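Local coordinates for protein imidazoleglycerol-phosphate dehydratase (Staphylococcus aureus subsp. aureus, PDB 2AE8) that catalyses the dehydration of imidazoleglycerol phosphate to imidazoleacetol phosphate, the sixth step of histidine biosynthesis, using two manganese ions per subunit, at residues S137-S143 and R173-I178. Residues are numbered along the deposited sequence; the frame is centred on the assembly and turned at random.
Sequences SGRPYLS and RLTTHI
Thr175 OG1 is gripped three times: it donates to Arg139 O (2.8 Å) in the plane of that carbonyl, and accepts from Ser137 OG and from a water. With chi1 at -60° the Thr175 hydroxyl lies beside its own backbone N and faces the loop, while CG2 turns to Tyr141 CB. Ser137 OG, 2.8 Å from Thr175 OG1, also accepts from Arg139 N in an ST turn, which pins the loop ahead of the strand. The same water takes the N-H of Arg139 NE (2.8 Å) at the guanidinium edge, linking a probable substrate-binding arginine to Thr175.

Gly138 O receives two weak bonds from Arg173, through NE and NH2 (2.9 Å from NH2), and Gly138 N in turn gives a weak bond to Arg173 O. Pro140 CG sits 3.5 Å above the centre of the Arg173 guanidinium plane, and Asn171 OD1 of a third subunit takes a further bond from Arg173 NH2. Arg173 has positive phi, closing helix 159-171 with a Schellman motif.

Beyond Pro140, strand segments 141-143 and 175-178 run parallel, their axes 8° apart, and their polar backbone atoms pair alternately: Tyr141 N to Leu174 O, Thr176 N to Tyr141 O, Ser143 N to Thr176 O (2.9 Å) and Ile178 N to Ser143 O. Ser143 CB rests over one face of the His177 ring, 3.5 Å from its centroid, a CH-pi contact; both ring nitrogens are satisfied by a second subunit, ND1 by Arg182 and NE2 by Asp126 O, while Ser143 OG bonds Asn145. On the sheet face that carries Thr176, Leu142 CD1 meets Ile178 CD1 (4.1 Å); both residues pack against helix 159-171, and Ile178 also against helix 186-205. Helix 159-171 thus links two adjacent parallel strands in a beta-alpha-beta crossover within the four-stranded mixed sheet of one half of the duplicated IGPD fold.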
ATOM      1  N   SER B 137      36.135 -15.951 -26.765  1.00 30.52           N
ATOM      2  CA  SER B 137      35.262 -15.795 -27.917  1.00 30.70           C
ATOM      3  C   SER B 137      35.782 -14.803 -28.943  1.00 31.09           C
ATOM      4  O   SER B 137      35.357 -14.818 -30.105  1.00 30.64           O
ATOM      5  CB  SER B 137      33.905 -15.280 -27.442  1.00 31.47           C
ATOM      6  OG  SER B 137      34.088 -14.028 -26.811  1.00 30.08           O
ATOM      7  N   GLY B 138      36.654 -13.906 -28.508  1.00 31.11           N
ATOM      8  CA  GLY B 138      37.047 -12.766 -29.338  1.00 31.77           C
ATOM      9  C   GLY B 138      36.066 -11.603 -29.293  1.00 32.41           C
ATOM     10  O   GLY B 138      36.318 -10.571 -29.904  1.00 32.77           O
ATOM     11  N   ARG B 139      34.953 -11.762 -28.569  1.00 31.95           N
ATOM     12  CA  ARG B 139      33.988 -10.668 -28.377  1.00 32.51           C
ATOM     13  C   ARG B 139      34.151 -10.089 -26.965  1.00 31.34           C
ATOM     14  O   ARG B 139      33.743 -10.718 -25.990  1.00 31.94           O
ATOM     15  CB  ARG B 139      32.550 -11.180 -28.564  1.00 32.36           C
ATOM     16  CG  ARG B 139      32.212 -11.676 -29.968  1.00 33.23           C
ATOM     17  CD  ARG B 139      30.749 -12.163 -30.018  1.00 34.60           C
ATOM     18  NE  ARG B 139      30.565 -13.426 -29.302  1.00 38.90           N
ATOM     19  CZ  ARG B 139      30.587 -14.623 -29.889  1.00 41.60           C
ATOM     20  NH1 ARG B 139      30.807 -14.714 -31.200  1.00 44.72           N
ATOM     21  NH2 ARG B 139      30.400 -15.733 -29.176  1.00 41.75           N
ATOM     22  N   PRO B 140      34.760  -8.899 -26.843  1.00 30.53           N
ATOM     23  CA  PRO B 140      35.087  -8.387 -25.510  1.00 29.40           C
ATOM     24  C   PRO B 140      33.816  -7.944 -24.767  1.00 28.91           C
ATOM     25  O   PRO B 140      33.085  -7.062 -25.249  1.00 26.93           O
ATOM     26  CB  PRO B 140      35.987  -7.187 -25.801  1.00 29.89           C
ATOM     27  CG  PRO B 140      36.368  -7.316 -27.279  1.00 30.92           C
ATOM     28  CD  PRO B 140      35.166  -7.957 -27.899  1.00 30.26           C
ATOM     29  N   TYR B 141      33.542  -8.590 -23.633  1.00 27.87           N
ATOM     30  CA  TYR B 141      32.287  -8.356 -22.891  1.00 27.31           C
ATOM     31  C   TYR B 141      32.402  -8.881 -21.465  1.00 26.56           C
ATOM     32  O   TYR B 141      32.744 -10.046 -21.260  1.00 25.98           O
ATOM     33  CB  TYR B 141      31.081  -9.052 -23.563  1.00 27.02           C
ATOM     34  CG  TYR B 141      29.757  -8.534 -23.032  1.00 27.80           C
ATOM     35  CD1 TYR B 141      29.212  -9.016 -21.832  1.00 27.86           C
ATOM     36  CD2 TYR B 141      29.072  -7.526 -23.710  1.00 27.56           C
ATOM     37  CE1 TYR B 141      28.015  -8.496 -21.325  1.00 28.32           C
ATOM     38  CE2 TYR B 141      27.874  -7.011 -23.226  1.00 30.23           C
ATOM     39  CZ  TYR B 141      27.357  -7.501 -22.039  1.00 28.45           C
ATOM     40  OH  TYR B 141      26.183  -6.977 -21.588  1.00 31.12           O
ATOM     41  N   LEU B 142      32.067  -8.025 -20.498  1.00 25.72           N
ATOM     42  CA  LEU B 142      32.020  -8.402 -19.077  1.00 25.23           C
ATOM     43  C   LEU B 142      30.654  -8.105 -18.471  1.00 25.39           C
ATOM     44  O   LEU B 142      30.183  -6.963 -18.525  1.00 24.73           O
ATOM     45  CB  LEU B 142      33.057  -7.615 -18.274  1.00 25.26           C
ATOM     46  CG  LEU B 142      33.041  -7.800 -16.754  1.00 25.41           C
ATOM     47  CD1 LEU B 142      33.364  -9.251 -16.296  1.00 24.56           C
ATOM     48  CD2 LEU B 142      33.945  -6.798 -16.069  1.00 24.29           C
ATOM     49  N   SER B 143      30.069  -9.124 -17.849  1.00 24.85           N
ATOM     50  CA  SER B 143      28.891  -8.953 -17.009  1.00 25.22           C
ATOM     51  C   SER B 143      29.319  -9.185 -15.557  1.00 24.73           C
ATOM     52  O   SER B 143      29.589 -10.309 -15.152  1.00 24.93           O
ATOM     53  CB  SER B 143      27.806  -9.932 -17.455  1.00 25.46           C
ATOM     54  OG  SER B 143      26.654  -9.795 -16.664  1.00 25.69           O
ATOM     55  N   ARG B 173      39.874  -9.729 -24.912  1.00 27.71           N
ATOM     56  CA  ARG B 173      38.752 -10.083 -25.805  1.00 27.12           C
ATOM     57  C   ARG B 173      38.045 -11.369 -25.370  1.00 27.33           C
ATOM     58  O   ARG B 173      37.740 -12.246 -26.208  1.00 27.33           O
ATOM     59  CB  ARG B 173      39.195 -10.173 -27.284  1.00 26.99           C
ATOM     60  CG  ARG B 173      39.993  -8.955 -27.770  1.00 26.28           C
ATOM     61  CD  ARG B 173      40.205  -8.987 -29.281  1.00 28.27           C
ATOM     62  NE  ARG B 173      38.934  -8.970 -29.993  1.00 31.03           N
ATOM     63  CZ  ARG B 173      38.267  -7.863 -30.295  1.00 33.00           C
ATOM     64  NH1 ARG B 173      38.770  -6.684 -29.961  1.00 33.48           N
ATOM     65  NH2 ARG B 173      37.094  -7.938 -30.920  1.00 33.31           N
ATOM     66  N   LEU B 174      37.803 -11.488 -24.061  1.00 26.55           N
ATOM     67  CA  LEU B 174      36.994 -12.582 -23.506  1.00 26.34           C
ATOM     68  C   LEU B 174      35.557 -12.120 -23.310  1.00 26.03           C
ATOM     69  O   LEU B 174      35.307 -10.930 -23.122  1.00 25.90           O
ATOM     70  CB  LEU B 174      37.524 -13.036 -22.127  1.00 26.10           C
ATOM     71  CG  LEU B 174      39.029 -13.276 -21.985  1.00 26.89           C
ATOM     72  CD1 LEU B 174      39.404 -13.455 -20.509  1.00 27.40           C
ATOM     73  CD2 LEU B 174      39.471 -14.490 -22.815  1.00 28.02           C
ATOM     74  N   THR B 175      34.618 -13.056 -23.375  1.00 26.85           N
ATOM     75  CA  THR B 175      33.275 -12.811 -22.843  1.00 27.35           C
ATOM     76  C   THR B 175      33.282 -13.462 -21.459  1.00 27.74           C
ATOM     77  O   THR B 175      33.597 -14.660 -21.333  1.00 28.10           O
ATOM     78  CB  THR B 175      32.174 -13.432 -23.726  1.00 27.66           C
ATOM     79  OG1 THR B 175      32.245 -12.869 -25.042  1.00 28.58           O
ATOM     80  CG2 THR B 175      30.786 -13.136 -23.147  1.00 27.84           C
ATOM     81  N   THR B 176      32.973 -12.689 -20.423  1.00 26.44           N
ATOM     82  CA  THR B 176      33.049 -13.206 -19.043  1.00 26.17           C
ATOM     83  C   THR B 176      31.834 -12.767 -18.222  1.00 26.28           C
ATOM     84  O   THR B 176      31.466 -11.599 -18.260  1.00 26.15           O
ATOM     85  CB  THR B 176      34.363 -12.750 -18.357  1.00 25.93           C
ATOM     86  OG1 THR B 176      35.481 -13.303 -19.071  1.00 25.95           O
ATOM     87  CG2 THR B 176      34.432 -13.205 -16.890  1.00 24.88           C
ATOM     88  N   HIS B 177      31.212 -13.715 -17.515  1.00 25.43           N
ATOM     89  CA  HIS B 177      30.159 -13.401 -16.544  1.00 24.84           C
ATOM     90  C   HIS B 177      30.659 -13.753 -15.150  1.00 25.04           C
ATOM     91  O   HIS B 177      30.995 -14.908 -14.878  1.00 24.52           O
ATOM     92  CB  HIS B 177      28.864 -14.169 -16.863  1.00 24.31           C
ATOM     93  CG  HIS B 177      28.100 -13.603 -18.034  1.00 24.60           C
ATOM     94  ND1 HIS B 177      26.795 -13.174 -17.932  1.00 25.57           N
ATOM     95  CD2 HIS B 177      28.467 -13.379 -19.320  1.00 24.63           C
ATOM     96  CE1 HIS B 177      26.390 -12.703 -19.099  1.00 24.90           C
ATOM     97  NE2 HIS B 177      27.382 -12.829 -19.962  1.00 26.99           N
ATOM     98  N   ILE B 178      30.694 -12.748 -14.276  1.00 24.53           N
ATOM     99  CA  ILE B 178      31.058 -12.939 -12.876  1.00 24.48           C
ATOM    100  C   ILE B 178      29.809 -12.734 -12.011  1.00 24.66           C
ATOM    101  O   ILE B 178      29.145 -11.693 -12.103  1.00 24.01           O
ATOM    102  CB  ILE B 178      32.173 -11.949 -12.455  1.00 23.97           C
ATOM    103  CG1 ILE B 178      33.487 -12.279 -13.206  1.00 24.93           C
ATOM    104  CG2 ILE B 178      32.346 -11.951 -10.932  1.00 24.19           C
ATOM    105  CD1 ILE B 178      34.620 -11.314 -12.957  1.00 25.38           C
TER
HETATM  106  O   HOH W   1      30.002 -12.847 -26.604  1.00 40.23           O